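Local coordinates for protein thermospermine synthase (Medicago truncatula, PDB 6BQ6) that probably transfers an aminopropyl group from decarboxylated S-adenosylmethionine to spermidine, yielding thermospermine and methylthioadenosine, at residues H88-H93 / R288-K293; V245-H250 / W260-D265. All coordinates share one frame; numbering follows the deposited sequence.

Interaction 1: residues H88-H93 / R288-K293; sequences HECLVH and RYLDGK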
loop_
_atom_site.group_PDB
_atom_site.type_symbol
_atom_site.label_atom_id
_atom_site.label_comp_id
_atom_site.label_asym_id
_atom_site.label_seq_id
_atom_site.Cartn_x
_atom_site.Cartn_y
_atom_site.Cartn_z
ATOM N N HIS B 88 6.997 26.400 -10.045
ATOM C CA HIS B 88 6.557 27.502 -10.881
ATOM C C HIS B 88 7.553 28.653 -10.924
ATOM O O HIS B 88 7.711 29.276 -11.965
ATOM C CB HIS B 88 5.156 27.921 -10.499
ATOM C CG HIS B 88 4.146 26.880 -10.837
ATOM N ND1 HIS B 88 3.594 26.034 -9.898
ATOM C CD2 HIS B 88 3.697 26.445 -12.047
ATOM C CE1 HIS B 88 2.791 25.174 -10.507
ATOM N NE2 HIS B 88 2.824 25.417 -11.808
ATOM N N GLU B 89 8.242 28.942 -9.829
ATOM C CA GLU B 89 9.318 29.935 -9.882
ATOM C C GLU B 89 10.477 29.482 -10.758
ATOM O O GLU B 89 10.989 30.265 -11.551
ATOM C CB GLU B 89 9.854 30.266 -8.509
ATOM C CG GLU B 89 8.937 31.159 -7.675
ATOM C CD GLU B 89 9.565 31.610 -6.376
ATOM O OE1 GLU B 89 10.811 31.492 -6.190
ATOM O OE2 GLU B 89 8.808 32.132 -5.514
ATOM N N CYS B 90 10.860 28.207 -10.638
ATOM C CA CYS B 90 11.925 27.651 -11.503
ATOM C C CYS B 90 11.547 27.615 -12.975
ATOM O O CYS B 90 12.405 27.901 -13.820
ATOM C CB CYS B 90 12.370 26.271 -11.087
ATOM S SG CYS B 90 13.295 26.270 -9.528
ATOM N N LEU B 91 10.297 27.296 -13.276
ATOM C CA LEU B 91 9.821 27.229 -14.653
ATOM C C LEU B 91 9.835 28.602 -15.312
ATOM O O LEU B 91 10.182 28.725 -16.468
ATOM C CB LEU B 91 8.410 26.697 -14.740
ATOM C CG LEU B 91 7.652 26.660 -16.104
ATOM C CD1 LEU B 91 8.410 25.760 -17.091
ATOM C CD2 LEU B 91 6.235 26.246 -15.929
ATOM N N VAL B 92 9.456 29.638 -14.566
ATOM C CA VAL B 92 9.180 30.979 -15.118
ATOM C C VAL B 92 10.309 31.980 -15.020
ATOM O O VAL B 92 10.703 32.596 -16.020
ATOM C CB VAL B 92 7.890 31.565 -14.475
ATOM C CG1 VAL B 92 7.714 33.034 -14.813
ATOM C CG2 VAL B 92 6.679 30.735 -14.934
ATOM N N HIS B 93 10.876 32.145 -13.822
ATOM C CA HIS B 93 11.734 33.306 -13.625
ATOM C C HIS B 93 13.043 33.349 -14.360
ATOM O O HIS B 93 13.385 34.411 -14.905
ATOM C CB HIS B 93 11.866 33.617 -12.147
ATOM C CG HIS B 93 10.558 33.904 -11.515
ATOM N ND1 HIS B 93 9.675 34.806 -12.064
ATOM C CD2 HIS B 93 9.935 33.399 -10.429
ATOM C CE1 HIS B 93 8.567 34.829 -11.368
ATOM N NE2 HIS B 93 8.692 33.988 -10.368
ATOM N N ARG B 288 10.150 33.255 -3.254
ATOM C CA ARG B 288 10.237 32.359 -2.101
ATOM C C ARG B 288 11.379 31.353 -2.296
ATOM O O ARG B 288 12.041 30.962 -1.330
ATOM C CB ARG B 288 8.877 31.672 -1.906
ATOM C CG ARG B 288 7.761 32.658 -1.552
ATOM C CD ARG B 288 6.342 32.051 -1.654
ATOM N NE ARG B 288 6.198 31.027 -0.623
ATOM C CZ ARG B 288 5.258 30.090 -0.546
ATOM N NH1 ARG B 288 4.281 29.988 -1.461
ATOM N NH2 ARG B 288 5.304 29.217 0.471
ATOM N N TYR B 289 11.615 30.912 -3.530
ATOM C CA TYR B 289 12.600 29.857 -3.788
ATOM C C TYR B 289 13.850 30.425 -4.438
ATOM O O TYR B 289 14.957 30.080 -4.069
ATOM C CB TYR B 289 12.054 28.739 -4.693
ATOM C CG TYR B 289 13.094 27.671 -4.893
ATOM C CD1 TYR B 289 13.437 26.818 -3.876
ATOM C CD2 TYR B 289 13.763 27.566 -6.099
ATOM C CE1 TYR B 289 14.441 25.851 -4.069
ATOM C CE2 TYR B 289 14.726 26.637 -6.284
ATOM C CZ TYR B 289 15.080 25.819 -5.306
ATOM O OH TYR B 289 16.089 24.916 -5.556
ATOM N N LEU B 290 13.677 31.251 -5.452
ATOM C CA LEU B 290 14.732 31.534 -6.391
ATOM C C LEU B 290 15.396 32.906 -6.125
ATOM O O LEU B 290 14.714 33.924 -6.120
ATOM C CB LEU B 290 14.124 31.474 -7.785
ATOM C CG LEU B 290 15.149 31.359 -8.874
ATOM C CD1 LEU B 290 15.694 29.945 -9.045
ATOM C CD2 LEU B 290 14.517 31.837 -10.147
ATOM N N ASP B 291 16.696 32.908 -5.834
ATOM C CA ASP B 291 17.561 34.066 -6.005
ATOM C C ASP B 291 18.623 33.692 -7.031
ATOM O O ASP B 291 18.618 32.563 -7.568
ATOM C CB ASP B 291 18.133 34.626 -4.686
ATOM C CG ASP B 291 19.010 33.667 -3.941
ATOM O OD1 ASP B 291 19.366 32.564 -4.472
ATOM O OD2 ASP B 291 19.347 33.982 -2.762
ATOM N N GLY B 292 19.537 34.617 -7.330
ATOM C CA GLY B 292 20.517 34.354 -8.357
ATOM C C GLY B 292 21.435 33.211 -8.050
ATOM O O GLY B 292 21.713 32.374 -8.959
ATOM N N LYS B 293 21.883 33.124 -6.801
ATOM C CA LYS B 293 22.743 32.008 -6.411
ATOM C C LYS B 293 22.051 30.660 -6.579
ATOM O O LYS B 293 22.654 29.664 -7.013
ATOM C CB LYS B 293 23.233 32.145 -4.965
ATOM C CG LYS B 293 24.459 33.023 -4.754
ATOM C CD LYS B 293 24.871 32.810 -3.289
ATOM C CE LYS B 293 26.083 33.603 -2.880
ATOM N NZ LYS B 293 26.565 33.091 -1.560
#
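Three consecutive backbone N-H groups, those of Arg288, Tyr289 and Leu290, converge on the carboxylate of Glu89. OE2 takes the straightest of these hydrogen bonds, from Arg288 N at 2.9 Å with 163° at the hydrogen, through its syn lone pair. OE1 accepts twice: Tyr289 N comes to it at 2.8 Å from the syn side but 32° out of the carboxylate plane, and Leu290 N almost in line with the C-O bond. The Glu89 chain leaves its helix with CG anti to the carbonyl carbon and is extended beyond it, giving a glutamate the length to span the gap, and the three bonds hold the carboxylate against rotation. Helix 84-98, packed on the Rossmann-like sheet of the spermidine synthase fold, thus fastens the turn that leads into helix 292-298. One residue on, the small Cys90 sets SG 3.6 Å from Tyr289 CE2, a sulfur-aromatic contact with the sulfur oblique to the ring. The tyrosine ring reaches this place because CG stands anti to the backbone N (chi1 -179°). Leu290, a branched apolar side chain suited to this buried flank, lays CD2 3.8 Å from His93 CB, while the imidazole nitrogens of His93 bond to Glu118 and His122. Arg288 turns its guanidinium away from the carboxylate to a cation-pi contact with Phe85.

Interaction 2: residues V245-H250 / W260-D265; sequences VPYSAH and WVLASD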
loop_
_atom_site.group_PDB
_atom_site.type_symbol
_atom_site.label_atom_id
_atom_site.label_comp_id
_atom_site.label_asym_id
_atom_site.label_seq_id
_atom_site.Cartn_x
_atom_site.Cartn_y
_atom_site.Cartn_z
ATOM N N VAL B 245 20.425 25.684 -21.742
ATOM C CA VAL B 245 20.816 25.647 -20.322
ATOM C C VAL B 245 19.846 24.776 -19.540
ATOM O O VAL B 245 18.761 25.208 -19.244
ATOM C CB VAL B 245 20.904 27.079 -19.721
ATOM C CG1 VAL B 245 21.227 27.038 -18.231
ATOM C CG2 VAL B 245 21.904 27.969 -20.452
ATOM N N PRO B 246 20.253 23.542 -19.190
ATOM C CA PRO B 246 19.443 22.656 -18.379
ATOM C C PRO B 246 19.690 22.991 -16.915
ATOM O O PRO B 246 20.812 23.400 -16.535
ATOM C CB PRO B 246 19.978 21.259 -18.721
ATOM C CG PRO B 246 21.402 21.493 -19.046
ATOM C CD PRO B 246 21.480 22.866 -19.680
ATOM N N TYR B 247 18.633 22.876 -16.139
ATOM C CA TYR B 247 18.715 23.177 -14.708
ATOM C C TYR B 247 17.699 22.409 -13.927
ATOM O O TYR B 247 16.740 21.850 -14.482
ATOM C CB TYR B 247 18.638 24.682 -14.472
ATOM C CG TYR B 247 17.349 25.348 -14.825
ATOM C CD1 TYR B 247 17.068 25.686 -16.124
ATOM C CD2 TYR B 247 16.466 25.761 -13.833
ATOM C CE1 TYR B 247 15.899 26.346 -16.446
ATOM C CE2 TYR B 247 15.298 26.447 -14.154
ATOM C CZ TYR B 247 15.040 26.757 -15.442
ATOM O OH TYR B 247 13.863 27.361 -15.814
ATOM N N SER B 248 17.950 22.238 -12.636
ATOM C CA SER B 248 17.112 21.362 -11.834
ATOM C C SER B 248 16.996 21.785 -10.383
ATOM O O SER B 248 17.810 22.575 -9.882
ATOM C CB SER B 248 17.634 19.921 -11.941
ATOM O OG SER B 248 18.937 19.799 -11.356
ATOM N N ALA B 249 16.005 21.247 -9.703
ATOM C CA ALA B 249 15.767 21.575 -8.294
ATOM C C ALA B 249 14.896 20.529 -7.692
ATOM O O ALA B 249 14.037 19.986 -8.339
ATOM C CB ALA B 249 15.084 22.941 -8.202
ATOM N N HIS B 250 15.099 20.273 -6.409
ATOM C CA HIS B 250 14.245 19.331 -5.706
ATOM C C HIS B 250 12.865 19.860 -5.414
ATOM O O HIS B 250 12.727 20.986 -4.924
ATOM C CB HIS B 250 14.921 19.020 -4.365
ATOM C CG HIS B 250 14.244 17.938 -3.553
ATOM N ND1 HIS B 250 13.768 18.157 -2.287
ATOM C CD2 HIS B 250 13.944 16.655 -3.845
ATOM C CE1 HIS B 250 13.178 17.068 -1.836
ATOM N NE2 HIS B 250 13.279 16.135 -2.767
ATOM N N TRP B 260 14.254 21.513 -15.893
ATOM C CA TRP B 260 13.786 22.475 -16.904
ATOM C C TRP B 260 14.921 22.765 -17.820
ATOM O O TRP B 260 16.107 22.562 -17.485
ATOM C CB TRP B 260 13.352 23.810 -16.243
ATOM C CG TRP B 260 12.330 23.628 -15.185
ATOM C CD1 TRP B 260 10.941 23.669 -15.320
ATOM C CD2 TRP B 260 12.559 23.376 -13.800
ATOM N NE1 TRP B 260 10.334 23.445 -14.132
ATOM C CE2 TRP B 260 11.293 23.211 -13.181
ATOM C CE3 TRP B 260 13.707 23.224 -13.009
ATOM C CZ2 TRP B 260 11.169 22.932 -11.837
ATOM C CZ3 TRP B 260 13.547 22.954 -11.687
ATOM C CH2 TRP B 260 12.298 22.779 -11.116
ATOM N N VAL B 261 14.597 23.228 -19.014
ATOM C CA VAL B 261 15.622 23.622 -19.954
ATOM C C VAL B 261 15.267 24.965 -20.579
ATOM O O VAL B 261 14.173 25.103 -21.154
ATOM C CB VAL B 261 15.788 22.579 -21.060
ATOM C CG1 VAL B 261 16.918 22.958 -22.020
ATOM C CG2 VAL B 261 16.032 21.160 -20.499
ATOM N N LEU B 262 16.220 25.918 -20.514
ATOM C CA LEU B 262 16.198 27.159 -21.295
ATOM C C LEU B 262 16.850 26.986 -22.645
ATOM O O LEU B 262 17.873 26.319 -22.751
ATOM C CB LEU B 262 16.992 28.272 -20.638
ATOM C CG LEU B 262 16.673 28.656 -19.232
ATOM C CD1 LEU B 262 17.559 29.781 -18.776
ATOM C CD2 LEU B 262 15.218 29.083 -19.166
ATOM N N ALA B 263 16.286 27.610 -23.660
ATOM C CA ALA B 263 16.867 27.574 -24.998
ATOM C C ALA B 263 16.669 28.925 -25.680
ATOM O O ALA B 263 15.621 29.544 -25.587
ATOM C CB ALA B 263 16.253 26.447 -25.822
ATOM N N SER B 264 17.708 29.395 -26.355
ATOM C CA SER B 264 17.635 30.695 -27.046
ATOM C C SER B 264 18.717 30.744 -28.125
ATOM O O SER B 264 19.714 30.044 -28.081
ATOM C CB SER B 264 17.820 31.852 -26.069
ATOM O OG SER B 264 17.660 33.156 -26.639
ATOM N N ASP B 265 18.515 31.608 -29.077
ATOM C CA ASP B 265 19.590 31.930 -30.013
ATOM C C ASP B 265 20.418 33.138 -29.586
ATOM O O ASP B 265 21.400 33.494 -30.260
ATOM C CB ASP B 265 18.995 32.063 -31.422
ATOM C CG ASP B 265 18.755 30.695 -32.080
ATOM O OD1 ASP B 265 19.398 29.678 -31.712
ATOM O OD2 ASP B 265 17.972 30.629 -33.046
#
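Trp260 and Tyr247 face each other as a hydrogen-bonded pair, both side chains on the sheet face that also carries Val245 and Leu262. Their backbones exchange two bonds, Tyr247 N to Trp260 O and Trp260 N to Tyr247 O, both 2.9 Å. The tyrosine adopts the crowded rotamer, CG between the backbone N and the carbonyl carbon (chi1 66°), which swings its ring across the neighbouring strand. There the methylene of Trp260 lies over one ring face as a CH-pi contact, CB being 3.8 Å from the ring centroid. The indole, with chi1 -55°, runs the other way along the hairpin; the two aromatic planes are 30° apart and slid so far that they barely overlap. This is the antiparallel hairpin of strands 243-251 and 256-264, which closes one edge of the mixed Rossmann-like sheet. The six-membered ring of the indole reaches along the other strand to Ala249, CZ3 standing 3.8 Å from its CB, a methyl small enough to leave room. Leu262 touches the tyrosine obliquely, beyond the ring plane from Trp260 CB, its CG 3.7 Å from Tyr247 CE1. Tyr247 OH is bonded to Cys90 O of helix 84-98. With an alanine in place of Tyr247, the Cys90 carbonyl would probably lose this partner and a gap would open between Trp260 and Leu262. On the other sheet face, Pro246 and Val261 form the adjoining non-hydrogen-bonded pair, packing against helix 230-238.

In the fold
From the N terminus, the chain first passes through the small antiparallel sheets and then enters helix 84-98, which supplies residues 88-93. It runs through the parallel strands and their helices to the hairpin, where interaction 2 closes a short loop between residues 250 and 260. Only after helix 272-282 does residue range 288-293 return to helix 84-98, so interaction 1 closes a loop of 194 residues that encloses interaction 2. The two do not cross, yet they touch: Cys90 CB packs on Trp260 CH2, and Tyr289 OH on Ala249 CB. Helix 84-98 thus lies between the hairpin at one side of the sheet and the loop leading into helix 292-298.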